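Local coordinates for protein phosphorylated carbohydrates phosphatase TM_1254 (Thermotoga maritima msb8, PDB 3KBB) that dephosphorylates phosphorylated sugars such as erythrose 4-phosphate, fructose 6-phosphate, mannose 6-phosphate and 2-deoxyglucose 6-phosphate with the aid of a divalent metal ion, at residues L103-S108 and K125-M130; T109-A114 and G133-N138; A3-M8 and L148-L153. All blocks are in the same frame, centred on the assembly; numbering follows the deposited sequence.

Contact 1: L103-S108 and K125-M130; sequences LALATS and KYFDVM. With SO4 (sulfate ion), chain D.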
ATOM      1  N   LEU A 103       7.143  15.839  -2.477  1.00 19.93           N
ATOM      2  CA  LEU A 103       6.832  14.419  -2.633  1.00 19.74           C
ATOM      3  C   LEU A 103       6.161  13.988  -1.352  1.00 18.89           C
ATOM      4  O   LEU A 103       6.687  14.281  -0.262  1.00 18.23           O
ATOM      5  CB  LEU A 103       8.115  13.620  -2.823  1.00 20.51           C
ATOM      6  CG  LEU A 103       8.226  12.194  -3.359  1.00 23.73           C
ATOM      7  CD1 LEU A 103       7.293  11.951  -4.564  1.00 22.81           C
ATOM      8  CD2 LEU A 103       9.707  11.856  -3.768  1.00 21.22           C
ATOM      9  N   ALA A 104       5.015  13.323  -1.471  1.00 16.90           N
ATOM     10  CA  ALA A 104       4.309  12.898  -0.272  1.00 16.21           C
ATOM     11  C   ALA A 104       3.923  11.422  -0.380  1.00 17.14           C
ATOM     12  O   ALA A 104       3.727  10.898  -1.487  1.00 16.86           O
ATOM     13  CB  ALA A 104       3.067  13.716  -0.033  1.00 15.81           C
ATOM     14  N   LEU A 105       3.761  10.805   0.790  1.00 18.01           N
ATOM     15  CA  LEU A 105       3.313   9.425   0.929  1.00 19.12           C
ATOM     16  C   LEU A 105       1.991   9.454   1.695  1.00 19.27           C
ATOM     17  O   LEU A 105       1.851  10.204   2.672  1.00 20.43           O
ATOM     18  CB  LEU A 105       4.321   8.660   1.786  1.00 19.23           C
ATOM     19  CG  LEU A 105       3.800   7.236   1.889  1.00 19.52           C
ATOM     20  CD1 LEU A 105       4.233   6.401   0.694  1.00 22.27           C
ATOM     21  CD2 LEU A 105       4.155   6.587   3.217  1.00 24.45           C
ATOM     22  N   ALA A 106       1.004   8.666   1.262  1.00 19.67           N
ATOM     23  CA  ALA A 106      -0.216   8.487   2.042  1.00 20.29           C
ATOM     24  C   ALA A 106      -0.439   6.966   2.137  1.00 22.15           C
ATOM     25  O   ALA A 106      -0.355   6.245   1.125  1.00 23.12           O
ATOM     26  CB  ALA A 106      -1.412   9.206   1.426  1.00 20.48           C
ATOM     27  N   THR A 107      -0.679   6.463   3.340  1.00 17.90           N
ATOM     28  CA  THR A 107      -0.906   5.036   3.504  1.00 18.53           C
ATOM     29  C   THR A 107      -1.886   4.785   4.624  1.00 17.71           C
ATOM     30  O   THR A 107      -1.872   5.511   5.619  1.00 18.95           O
ATOM     31  CB  THR A 107       0.396   4.265   3.786  1.00 17.87           C
ATOM     32  OG1 THR A 107       0.103   2.875   3.973  1.00 18.34           O
ATOM     33  CG2 THR A 107       1.126   4.820   5.049  1.00 19.58           C
ATOM     34  N   SER A 108      -2.718   3.748   4.479  1.00 18.40           N
ATOM     35  CA  SER A 108      -3.604   3.334   5.553  1.00 18.70           C
ATOM     36  C   SER A 108      -2.838   2.621   6.679  1.00 19.54           C
ATOM     37  O   SER A 108      -3.377   2.400   7.770  1.00 20.81           O
ATOM     38  CB  SER A 108      -4.679   2.373   4.995  1.00 19.80           C
ATOM     39  OG  SER A 108      -5.406   3.019   3.955  1.00 22.62           O
ATOM     40  N   LYS A 125      13.780   8.365   2.754  1.00 22.17           N
ATOM     41  CA  LYS A 125      14.490   9.621   2.563  1.00 23.23           C
ATOM     42  C   LYS A 125      13.943  10.573   1.486  1.00 23.31           C
ATOM     43  O   LYS A 125      14.219  11.794   1.501  1.00 24.37           O
ATOM     44  CB  LYS A 125      15.959   9.300   2.258  1.00 23.26           C
ATOM     45  CG  LYS A 125      16.144   8.505   0.971  1.00 24.20           C
ATOM     46  CD  LYS A 125      17.614   8.175   0.707  1.00 24.85           C
ATOM     47  CE  LYS A 125      17.706   7.428  -0.589  1.00 26.90           C
ATOM     48  NZ  LYS A 125      19.037   6.799  -0.832  1.00 27.02           N
ATOM     49  N   TYR A 126      13.160  10.054   0.540  1.00 20.99           N
ATOM     50  CA  TYR A 126      12.604  10.922  -0.502  1.00 21.22           C
ATOM     51  C   TYR A 126      11.484  11.887  -0.126  1.00 20.94           C
ATOM     52  O   TYR A 126      11.242  12.916  -0.806  1.00 21.23           O
ATOM     53  CB  TYR A 126      12.162  10.083  -1.715  1.00 21.14           C
ATOM     54  CG  TYR A 126      13.267   9.248  -2.268  1.00 21.52           C
ATOM     55  CD1 TYR A 126      14.255   9.836  -3.061  1.00 20.94           C
ATOM     56  CD2 TYR A 126      13.368   7.894  -1.960  1.00 21.91           C
ATOM     57  CE1 TYR A 126      15.289   9.071  -3.562  1.00 22.97           C
ATOM     58  CE2 TYR A 126      14.438   7.106  -2.471  1.00 21.48           C
ATOM     59  CZ  TYR A 126      15.379   7.737  -3.278  1.00 24.31           C
ATOM     60  OH  TYR A 126      16.428   7.020  -3.800  1.00 24.82           O
ATOM     61  N   PHE A 127      10.719  11.524   0.893  1.00 18.63           N
ATOM     62  CA  PHE A 127       9.469  12.211   1.136  1.00 18.64           C
ATOM     63  C   PHE A 127       9.591  13.456   1.985  1.00 19.57           C
ATOM     64  O   PHE A 127      10.332  13.467   2.967  1.00 20.72           O
ATOM     65  CB  PHE A 127       8.494  11.207   1.749  1.00 18.22           C
ATOM     66  CG  PHE A 127       8.113  10.119   0.768  1.00 15.00           C
ATOM     67  CD1 PHE A 127       7.172  10.396  -0.212  1.00 17.72           C
ATOM     68  CD2 PHE A 127       8.766   8.910   0.771  1.00 15.11           C
ATOM     69  CE1 PHE A 127       6.844   9.450  -1.153  1.00 18.92           C
ATOM     70  CE2 PHE A 127       8.439   7.912  -0.135  1.00 18.54           C
ATOM     71  CZ  PHE A 127       7.484   8.204  -1.145  1.00 17.65           C
ATOM     72  N   ASP A 128       8.843  14.477   1.602  1.00 19.28           N
ATOM     73  CA  ASP A 128       8.699  15.715   2.333  1.00 19.09           C
ATOM     74  C   ASP A 128       7.558  15.616   3.349  1.00 19.94           C
ATOM     75  O   ASP A 128       7.628  16.172   4.463  1.00 20.45           O
ATOM     76  CB  ASP A 128       8.375  16.787   1.317  1.00 18.96           C
ATOM     77  CG  ASP A 128       9.505  16.950   0.286  1.00 22.75           C
ATOM     78  OD1 ASP A 128      10.637  17.305   0.693  1.00 24.61           O
ATOM     79  OD2 ASP A 128       9.288  16.692  -0.926  1.00 23.72           O
ATOM     80  N   VAL A 129       6.502  14.917   2.951  1.00 18.57           N
ATOM     81  CA  VAL A 129       5.312  14.787   3.788  1.00 19.15           C
ATOM     82  C   VAL A 129       4.925  13.320   3.792  1.00 18.85           C
ATOM     83  O   VAL A 129       4.877  12.680   2.723  1.00 18.47           O
ATOM     84  CB  VAL A 129       4.160  15.657   3.227  1.00 18.68           C
ATOM     85  CG1 VAL A 129       2.790  15.236   3.771  1.00 19.42           C
ATOM     86  CG2 VAL A 129       4.426  17.165   3.482  1.00 20.63           C
HETATM   87  N   MSE A 130       4.551  12.780   4.956  1.00 17.09           N
HETATM   88  CA  MSE A 130       4.067  11.399   4.964  1.00 18.17           C
HETATM   89  C   MSE A 130       2.896  11.336   5.938  1.00 18.65           C
HETATM   90  O   MSE A 130       2.990  11.897   7.044  1.00 19.01           O
HETATM   91  CB  MSE A 130       5.175  10.427   5.399  1.00 16.94           C
HETATM   92  CG  MSE A 130       6.505  10.441   4.533  1.00 17.16           C
HETATM   93 SE   MSE A 130       7.644   8.961   4.974  1.00 23.78          SE
HETATM   94  CE  MSE A 130       8.411   9.645   6.660  1.00 19.50           C
TER
HETATM   95  S   SO4 D 226      -1.838   1.408   1.980  0.50 27.07           S
HETATM   96  O1  SO4 D 226      -0.488   1.829   1.573  0.50 14.21           O
HETATM   97  O2  SO4 D 226      -2.308   0.325   1.121  0.50 20.72           O
HETATM   98  O3  SO4 D 226      -1.794   0.800   3.329  0.50 24.57           O
HETATM   99  O4  SO4 D 226      -2.867   2.502   1.920  0.50 20.48           O
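Asp128 clasps the Leu103 backbone twice, its own N giving a hydrogen bond to Leu103 O (2.9 Å) and its carboxylate OD2 taking one from Leu103 N (2.8 Å) through the anti lone pair. An aspartate suits this edge of the sheet, since OD2 also forms a salt bridge with Lys97. Leu103 O accepts a second, longer bond from Val129 N (3.3 Å), which lies in the carbonyl plane. One step on, Leu105 N bonds to Val129 O (2.9 Å), and the two strands run on in parallel, Ala104 beside Val129 and Leu105 beside Met130. The small Ala104 allows close pairing of the strands, its CB 3.9 Å from Val129 CB. With CG anti to the carbonyl carbon (chi1 -67°), the Phe127 ring lies against Leu105, whose CB sits over one face in a CH-pi contact, 4.0 Å from the centroid. Leu103 CD2 packs against Tyr126 CB. At the far end Thr107 OG1 and Ser108 N bind a sulfate, consistent with the phosphate site of a HAD phosphatase, just past the C-terminal end of strand 102-106, first strand of the beta-alpha-beta unit with helix 111-120 and strand 129-131 in the Rossmann-like sheet.

Contact 2: T109-A114 and G133-N138; sequences TPQREA and GDQVKN. With SO4 (sulfate ion), chain D.
Gln111, in the first turn of helix 111-120, meets Asp134 of the loop after strand 129-131. Its CB lies 3.6 Å from Asp134 OD1, the oxygen that also accepts a hydrogen bond from Gln111 N (2.9 Å); this N comes to it from above the carboxylate plane. CG stands anti to the backbone N (chi1 -176°) and the chain runs on extended, which carries the amide out beside Gln135. There CD comes within 4.1 Å of Gln135 NE2. Asp134 suits the helix start, where first-turn N-H groups have no carbonyl of a preceding turn to bond to; Pro110 is at the N-cap position. In the HAD fold this helix follows the strand whose end carries the phosphate-binding threonine or serine, and Thr109 OG1 lies 3.1 Å from sulfate O3. At the tip, Gln111 NE2 donates to a water that donates to Asp134 OD2. Gln111 NE2 and Gln135 NE2, 3.5 Å apart, are both donors, their amide planes turned 65°; a second water bridges Gln135 NE2 and, weakly, Gln111 OE1. Gln135 OE1 accepts from Arg152 NH1 and Phe132 N. A third water links Arg112 N to Asp134 OD2. Gly133 N bonds to Thr109 O (3.2 Å) from above the carbonyl plane.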
ATOM      1  N   THR A 109      -1.618   2.181   6.383  1.00 18.33           N
ATOM      2  CA  THR A 109      -0.793   1.442   7.341  1.00 19.43           C
ATOM      3  C   THR A 109      -0.373   2.390   8.463  1.00 19.98           C
ATOM      4  O   THR A 109       0.015   3.519   8.170  1.00 19.59           O
ATOM      5  CB  THR A 109       0.491   0.937   6.661  1.00 20.03           C
ATOM      6  OG1 THR A 109       0.141   0.025   5.606  1.00 20.42           O
ATOM      7  CG2 THR A 109       1.370   0.213   7.661  1.00 20.78           C
ATOM      8  N   PRO A 110      -0.498   1.951   9.734  1.00 21.46           N
ATOM      9  CA  PRO A 110      -0.023   2.807  10.859  1.00 21.31           C
ATOM     10  C   PRO A 110       1.416   3.227  10.729  1.00 19.70           C
ATOM     11  O   PRO A 110       2.263   2.499  10.211  1.00 18.74           O
ATOM     12  CB  PRO A 110      -0.193   1.909  12.098  1.00 21.43           C
ATOM     13  CG  PRO A 110      -1.364   1.028  11.736  1.00 24.10           C
ATOM     14  CD  PRO A 110      -1.106   0.707  10.240  1.00 22.95           C
ATOM     15  N   GLN A 111       1.698   4.407  11.294  1.00 18.96           N
ATOM     16  CA  GLN A 111       3.006   5.003  11.173  1.00 18.76           C
ATOM     17  C   GLN A 111       4.197   4.099  11.478  1.00 18.19           C
ATOM     18  O   GLN A 111       5.154   3.998  10.670  1.00 18.75           O
ATOM     19  CB  GLN A 111       3.094   6.292  12.000  1.00 17.01           C
ATOM     20  CG  GLN A 111       4.474   6.919  11.754  1.00 17.72           C
ATOM     21  CD  GLN A 111       4.669   8.250  12.504  1.00 16.86           C
ATOM     22  OE1 GLN A 111       5.665   8.943  12.268  1.00 18.80           O
ATOM     23  NE2 GLN A 111       3.719   8.605  13.371  1.00 18.24           N
ATOM     24  N   ARG A 112       4.207   3.496  12.671  1.00 19.44           N
ATOM     25  CA  ARG A 112       5.421   2.783  13.084  1.00 19.54           C
ATOM     26  C   ARG A 112       5.725   1.599  12.154  1.00 20.01           C
ATOM     27  O   ARG A 112       6.850   1.430  11.646  1.00 19.35           O
ATOM     28  CB  ARG A 112       5.308   2.327  14.549  1.00 21.37           C
ATOM     29  CG  ARG A 112       6.566   1.763  15.073  1.00 23.87           C
ATOM     30  CD  ARG A 112       6.572   1.903  16.564  1.00 27.06           C
ATOM     31  NE  ARG A 112       5.512   1.114  17.180  1.00 26.81           N
ATOM     32  CZ  ARG A 112       5.618  -0.185  17.444  1.00 31.71           C
ATOM     33  NH1 ARG A 112       6.735  -0.833  17.121  1.00 32.75           N
ATOM     34  NH2 ARG A 112       4.612  -0.834  18.029  1.00 33.31           N
ATOM     35  N   GLU A 113       4.684   0.836  11.856  1.00 20.82           N
ATOM     36  CA  GLU A 113       4.783  -0.293  10.931  1.00 21.83           C
ATOM     37  C   GLU A 113       5.239   0.146   9.521  1.00 21.31           C
ATOM     38  O   GLU A 113       6.087  -0.499   8.920  1.00 20.15           O
ATOM     39  CB  GLU A 113       3.420  -0.975  10.851  1.00 21.86           C
ATOM     40  CG  GLU A 113       3.476  -2.353  10.227  1.00 26.20           C
ATOM     41  CD  GLU A 113       2.105  -2.874   9.768  0.50 24.82           C
ATOM     42  OE1 GLU A 113       1.049  -2.454  10.306  0.50 21.47           O
ATOM     43  OE2 GLU A 113       2.109  -3.728   8.855  0.50 26.94           O
ATOM     44  N   ALA A 114       4.629   1.223   8.991  1.00 20.95           N
ATOM     45  CA  ALA A 114       4.953   1.695   7.655  1.00 19.84           C
ATOM     46  C   ALA A 114       6.387   2.174   7.565  1.00 20.02           C
ATOM     47  O   ALA A 114       7.104   1.836   6.635  1.00 19.64           O
ATOM     48  CB  ALA A 114       3.995   2.838   7.231  1.00 19.77           C
ATOM     49  N   GLY A 133      -2.158   5.801   8.493  1.00 17.75           N
ATOM     50  CA  GLY A 133      -3.570   5.504   8.748  1.00 19.40           C
ATOM     51  C   GLY A 133      -4.047   5.784  10.158  1.00 19.90           C
ATOM     52  O   GLY A 133      -5.256   6.029  10.403  1.00 21.09           O
ATOM     53  N   ASP A 134      -3.106   5.763  11.103  1.00 20.18           N
ATOM     54  CA  ASP A 134      -3.425   6.084  12.497  1.00 20.74           C
ATOM     55  C   ASP A 134      -3.393   7.565  12.798  1.00 21.48           C
ATOM     56  O   ASP A 134      -3.426   7.960  13.969  1.00 22.18           O
ATOM     57  CB  ASP A 134      -2.515   5.308  13.491  1.00 21.19           C
ATOM     58  CG  ASP A 134      -0.990   5.504  13.249  1.00 23.90           C
ATOM     59  OD1 ASP A 134      -0.515   5.995  12.194  1.00 18.84           O
ATOM     60  OD2 ASP A 134      -0.232   5.121  14.187  1.00 26.34           O
ATOM     61  N   GLN A 135      -3.282   8.382  11.746  1.00 18.89           N
ATOM     62  CA  GLN A 135      -3.275   9.844  11.882  1.00 18.27           C
ATOM     63  C   GLN A 135      -4.578  10.521  11.448  1.00 19.22           C
ATOM     64  O   GLN A 135      -4.673  11.748  11.472  1.00 20.31           O
ATOM     65  CB  GLN A 135      -2.081  10.409  11.110  1.00 17.67           C
ATOM     66  CG  GLN A 135      -0.761   9.957  11.703  1.00 17.27           C
ATOM     67  CD  GLN A 135       0.436  10.566  10.999  1.00 23.30           C
ATOM     68  OE1 GLN A 135       0.392  10.862   9.801  1.00 21.39           O
ATOM     69  NE2 GLN A 135       1.517  10.753  11.741  1.00 23.58           N
ATOM     70  N   VAL A 136      -5.561   9.724  11.040  1.00 19.13           N
ATOM     71  CA  VAL A 136      -6.894  10.220  10.709  1.00 18.87           C
ATOM     72  C   VAL A 136      -7.971   9.479  11.497  1.00 19.98           C
ATOM     73  O   VAL A 136      -7.745   8.332  11.898  1.00 21.20           O
ATOM     74  CB  VAL A 136      -7.188  10.042   9.192  1.00 17.62           C
ATOM     75  CG1 VAL A 136      -6.209  10.923   8.391  1.00 21.17           C
ATOM     76  CG2 VAL A 136      -7.046   8.589   8.792  1.00 18.90           C
ATOM     77  N   LYS A 137      -9.123  10.127  11.659  1.00 20.83           N
ATOM     78  CA  LYS A 137     -10.266   9.509  12.349  1.00 21.78           C
ATOM     79  C   LYS A 137     -10.895   8.400  11.501  1.00 22.82           C
ATOM     80  O   LYS A 137     -11.134   7.276  11.985  1.00 23.45           O
ATOM     81  CB  LYS A 137     -11.289  10.578  12.717  1.00 22.52           C
ATOM     82  CG  LYS A 137     -12.524   9.984  13.447  1.00 24.58           C
ATOM     83  CD  LYS A 137     -13.433  11.063  13.971  0.50 25.95           C
ATOM     84  CE  LYS A 137     -14.650  10.444  14.617  0.50 27.49           C
ATOM     85  NZ  LYS A 137     -15.687  11.487  14.796  0.50 29.40           N
ATOM     86  N   ASN A 138     -11.166   8.723  10.235  1.00 21.02           N
ATOM     87  CA  ASN A 138     -11.837   7.816   9.291  1.00 21.02           C
ATOM     88  C   ASN A 138     -10.925   7.557   8.107  1.00 21.09           C
ATOM     89  O   ASN A 138     -10.407   8.524   7.529  1.00 19.90           O
ATOM     90  CB  ASN A 138     -13.121   8.473   8.812  1.00 21.83           C
ATOM     91  CG  ASN A 138     -14.118   8.691   9.941  1.00 25.51           C
ATOM     92  OD1 ASN A 138     -14.594   9.801  10.151  1.00 29.46           O
ATOM     93  ND2 ASN A 138     -14.402   7.639  10.687  1.00 23.71           N
TER
HETATM   94  S   SO4 D 226      -1.838   1.408   1.980  0.50 27.07           S
HETATM   95  O1  SO4 D 226      -0.488   1.829   1.573  0.50 14.21           O
HETATM   96  O2  SO4 D 226      -2.308   0.325   1.121  0.50 20.72           O
HETATM   97  O3  SO4 D 226      -1.794   0.800   3.329  0.50 24.57           O
HETATM   98  O4  SO4 D 226      -2.867   2.502   1.920  0.50 20.48           O
HETATM   99  O   HOH W   1       1.101   7.649  14.552  0.50 18.85           O
HETATM  100  O   HOH W   2       4.353  11.258  11.137  1.00 28.40           O
HETATM  101  O   HOH W   3       2.179   3.962  14.646  1.00 19.51           O

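Contact 3: A3-M8 and L148-L153; sequences AVIFDM and LVLERL
Strand 3-7 and helix 148-153 run roughly antiparallel, their axes 142° apart and 10.7 Å from each other at closest approach, with the helix lying across one face of the sheet. This is the helix-on-sheet layer of the Rossmann-like HAD fold, in which strand 3-7 is a central strand that carries Asp7, the nucleophile by similarity. Ala3 and Ile5, two residues apart and hence on the same face, turn toward the helix, while Val149 and Leu153, one turn apart, turn toward the strand. Ile5 and Val149 meet tip to tip: with CG1 anti to its carbonyl carbon (chi1 -52°), Ile5 sends CD1 to 3.7 Å from Val149 CG1. Beta-branched Ile5 suits a strand, and the compact Val149 offers CG1 to it. Leu153 reaches farther, its CD1 slanting across Ile5 CG1 at 4.2 Å, and the short Ala3 leaves room for it. Leu150 adds a looser touch from CD2 to Ile5 CD1. Around this packing, Val149 also rests on Ala104 and Ala106 of strand 102-106, and Leu150 on Val160 of strand 160-164, which flanks strand 3-7 on the side away from strand 102-106. At the N-terminal end of the strand, Ala3 CB sits 3.8 Å from Leu153 CD1.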
ATOM      1  N   ALA A   3       2.985  19.100  -6.248  1.00 19.53           N
ATOM      2  CA  ALA A   3       3.299  17.908  -5.487  1.00 18.97           C
ATOM      3  C   ALA A   3       2.861  16.632  -6.194  1.00 17.82           C
ATOM      4  O   ALA A   3       1.954  16.637  -7.029  1.00 16.73           O
ATOM      5  CB  ALA A   3       2.657  17.962  -4.094  1.00 18.10           C
ATOM      6  N   VAL A   4       3.545  15.553  -5.831  1.00 16.88           N
ATOM      7  CA  VAL A   4       3.163  14.212  -6.266  1.00 17.10           C
ATOM      8  C   VAL A   4       2.972  13.344  -5.011  1.00 17.86           C
ATOM      9  O   VAL A   4       3.826  13.349  -4.108  1.00 18.39           O
ATOM     10  CB  VAL A   4       4.239  13.586  -7.180  1.00 18.30           C
ATOM     11  CG1 VAL A   4       3.854  12.164  -7.604  1.00 17.78           C
ATOM     12  CG2 VAL A   4       4.451  14.446  -8.453  1.00 19.32           C
ATOM     13  N   ILE A   5       1.815  12.685  -4.918  1.00 16.56           N
ATOM     14  CA  ILE A   5       1.471  11.875  -3.764  1.00 15.61           C
ATOM     15  C   ILE A   5       1.416  10.383  -4.142  1.00 16.84           C
ATOM     16  O   ILE A   5       0.767  10.022  -5.126  1.00 16.94           O
ATOM     17  CB  ILE A   5       0.090  12.296  -3.193  1.00 16.70           C
ATOM     18  CG1 ILE A   5       0.014  13.831  -2.924  1.00 15.65           C
ATOM     19  CG2 ILE A   5      -0.179  11.482  -1.939  1.00 15.72           C
ATOM     20  CD1 ILE A   5      -1.428  14.364  -2.711  1.00 17.32           C
ATOM     21  N   PHE A   6       2.071   9.521  -3.366  1.00 16.08           N
ATOM     22  CA  PHE A   6       2.065   8.091  -3.616  1.00 17.61           C
ATOM     23  C   PHE A   6       1.361   7.364  -2.497  1.00 17.20           C
ATOM     24  O   PHE A   6       1.657   7.591  -1.316  1.00 18.15           O
ATOM     25  CB  PHE A   6       3.488   7.548  -3.671  1.00 17.36           C
ATOM     26  CG  PHE A   6       4.229   7.898  -4.935  1.00 18.82           C
ATOM     27  CD1 PHE A   6       4.351   6.957  -5.971  1.00 18.71           C
ATOM     28  CD2 PHE A   6       4.793   9.174  -5.102  1.00 22.23           C
ATOM     29  CE1 PHE A   6       5.060   7.281  -7.166  1.00 19.38           C
ATOM     30  CE2 PHE A   6       5.487   9.491  -6.281  1.00 18.96           C
ATOM     31  CZ  PHE A   6       5.588   8.540  -7.312  1.00 19.54           C
ATOM     32  N   ASP A   7       0.501   6.416  -2.836  1.00 17.12           N
ATOM     33  CA  ASP A   7       0.161   5.361  -1.877  1.00 18.01           C
ATOM     34  C   ASP A   7       1.385   4.460  -1.672  1.00 18.29           C
ATOM     35  O   ASP A   7       2.291   4.431  -2.525  1.00 17.30           O
ATOM     36  CB  ASP A   7      -1.016   4.544  -2.415  1.00 18.39           C
ATOM     37  CG  ASP A   7      -1.590   3.602  -1.374  1.00 21.42           C
ATOM     38  OD1 ASP A   7      -1.513   3.917  -0.171  1.00 20.26           O
ATOM     39  OD2 ASP A   7      -2.066   2.537  -1.779  1.00 26.11           O
HETATM   40  N   MSE A   8       1.454   3.761  -0.538  1.00 17.47           N
HETATM   41  CA  MSE A   8       2.645   2.945  -0.241  1.00 17.97           C
HETATM   42  C   MSE A   8       2.483   1.532  -0.775  1.00 17.99           C
HETATM   43  O   MSE A   8       3.119   1.157  -1.776  1.00 17.09           O
HETATM   44  CB  MSE A   8       2.953   2.971   1.270  1.00 18.44           C
HETATM   45  CG  MSE A   8       4.191   2.229   1.539  1.00 16.15           C
HETATM   46 SE   MSE A   8       4.630   2.173   3.447  1.00 22.89          SE
HETATM   47  CE  MSE A   8       3.192   1.066   4.095  1.00 16.05           C
ATOM     48  N   LEU A 148      -5.508  15.718   4.720  1.00 18.04           N
ATOM     49  CA  LEU A 148      -4.375  15.949   5.628  1.00 18.01           C
ATOM     50  C   LEU A 148      -3.047  16.034   4.844  1.00 17.95           C
ATOM     51  O   LEU A 148      -2.186  16.879   5.153  1.00 19.29           O
ATOM     52  CB  LEU A 148      -4.303  14.839   6.685  1.00 17.54           C
ATOM     53  CG  LEU A 148      -3.255  14.979   7.817  1.00 18.26           C
ATOM     54  CD1 LEU A 148      -3.324  16.355   8.485  1.00 20.13           C
ATOM     55  CD2 LEU A 148      -3.406  13.807   8.825  1.00 19.53           C
ATOM     56  N   VAL A 149      -2.882  15.180   3.826  1.00 16.98           N
ATOM     57  CA  VAL A 149      -1.692  15.280   2.951  1.00 17.12           C
ATOM     58  C   VAL A 149      -1.625  16.669   2.307  1.00 18.12           C
ATOM     59  O   VAL A 149      -0.531  17.287   2.303  1.00 18.24           O
ATOM     60  CB  VAL A 149      -1.662  14.183   1.834  1.00 16.48           C
ATOM     61  CG1 VAL A 149      -0.447  14.416   0.870  1.00 18.98           C
ATOM     62  CG2 VAL A 149      -1.522  12.798   2.475  1.00 19.48           C
ATOM     63  N   LEU A 150      -2.762  17.142   1.761  1.00 17.71           N
ATOM     64  CA  LEU A 150      -2.850  18.471   1.130  1.00 17.86           C
ATOM     65  C   LEU A 150      -2.518  19.572   2.137  1.00 18.98           C
ATOM     66  O   LEU A 150      -1.804  20.511   1.820  1.00 18.13           O
ATOM     67  CB  LEU A 150      -4.206  18.713   0.493  1.00 18.39           C
ATOM     68  CG  LEU A 150      -4.563  17.785  -0.682  1.00 17.66           C
ATOM     69  CD1 LEU A 150      -6.012  17.980  -1.084  1.00 20.09           C
ATOM     70  CD2 LEU A 150      -3.589  18.181  -1.815  1.00 17.92           C
ATOM     71  N   GLU A 151      -3.029  19.405   3.357  1.00 19.20           N
ATOM     72  CA  GLU A 151      -2.772  20.360   4.446  1.00 20.41           C
ATOM     73  C   GLU A 151      -1.317  20.463   4.783  1.00 20.30           C
ATOM     74  O   GLU A 151      -0.784  21.580   4.879  1.00 21.70           O
ATOM     75  CB  GLU A 151      -3.577  19.999   5.680  1.00 20.26           C
ATOM     76  CG  GLU A 151      -3.420  21.055   6.811  1.00 25.05           C
ATOM     77  CD  GLU A 151      -4.462  20.892   7.870  1.00 32.50           C
ATOM     78  OE1 GLU A 151      -4.636  19.747   8.336  1.00 30.31           O
ATOM     79  OE2 GLU A 151      -5.110  21.910   8.213  1.00 38.70           O
ATOM     80  N   ARG A 152      -0.673  19.317   5.006  1.00 20.20           N
ATOM     81  CA  ARG A 152       0.709  19.271   5.379  1.00 21.33           C
ATOM     82  C   ARG A 152       1.626  19.750   4.232  1.00 21.44           C
ATOM     83  O   ARG A 152       2.666  20.346   4.481  1.00 22.66           O
ATOM     84  CB  ARG A 152       1.120  17.873   5.835  1.00 21.16           C
ATOM     85  CG  ARG A 152       0.478  17.449   7.209  1.00 20.53           C
ATOM     86  CD  ARG A 152       1.093  16.130   7.768  1.00 24.70           C
ATOM     87  NE  ARG A 152       0.371  15.712   8.981  1.00 26.14           N
ATOM     88  CZ  ARG A 152       0.392  14.498   9.564  1.00 28.58           C
ATOM     89  NH1 ARG A 152       1.139  13.492   9.111  1.00 26.73           N
ATOM     90  NH2 ARG A 152      -0.326  14.314  10.664  1.00 29.34           N
ATOM     91  N   LEU A 153       1.234  19.488   2.982  1.00 20.03           N
ATOM     92  CA  LEU A 153       2.000  19.983   1.828  1.00 20.71           C
ATOM     93  C   LEU A 153       1.785  21.495   1.566  1.00 21.50           C
ATOM     94  O   LEU A 153       2.610  22.149   0.892  1.00 22.20           O
ATOM     95  CB  LEU A 153       1.511  19.251   0.574  1.00 18.97           C
ATOM     96  CG  LEU A 153       1.897  17.799   0.349  1.00 18.93           C
ATOM     97  CD1 LEU A 153       1.022  17.262  -0.775  1.00 19.07           C
ATOM     98  CD2 LEU A 153       3.385  17.739  -0.069  1.00 19.87           C
TER

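Contact 3 is fully buried and purely apolar, contact 1 is partly buried and mixes sheet bonds with packing, and contact 2 lies at the surface, where waters carry much of the polar traffic. Contacts 1 and 3 share a sheet: strand 102-106 bonds to strand 3-7 through Phe6, and helix 144-153 covers both. Contacts 1 and 2 meet through the chain itself, since helix 111-120 connects the two strands of contact 1. Arg152 of the contact 3 helix reaches Gln135 of contact 2. The sulfate-binding groups of contacts 1 and 2 follow the C-terminal end of strand 102-106, whereas contact 3 belongs to the apolar layer between helix and sheet.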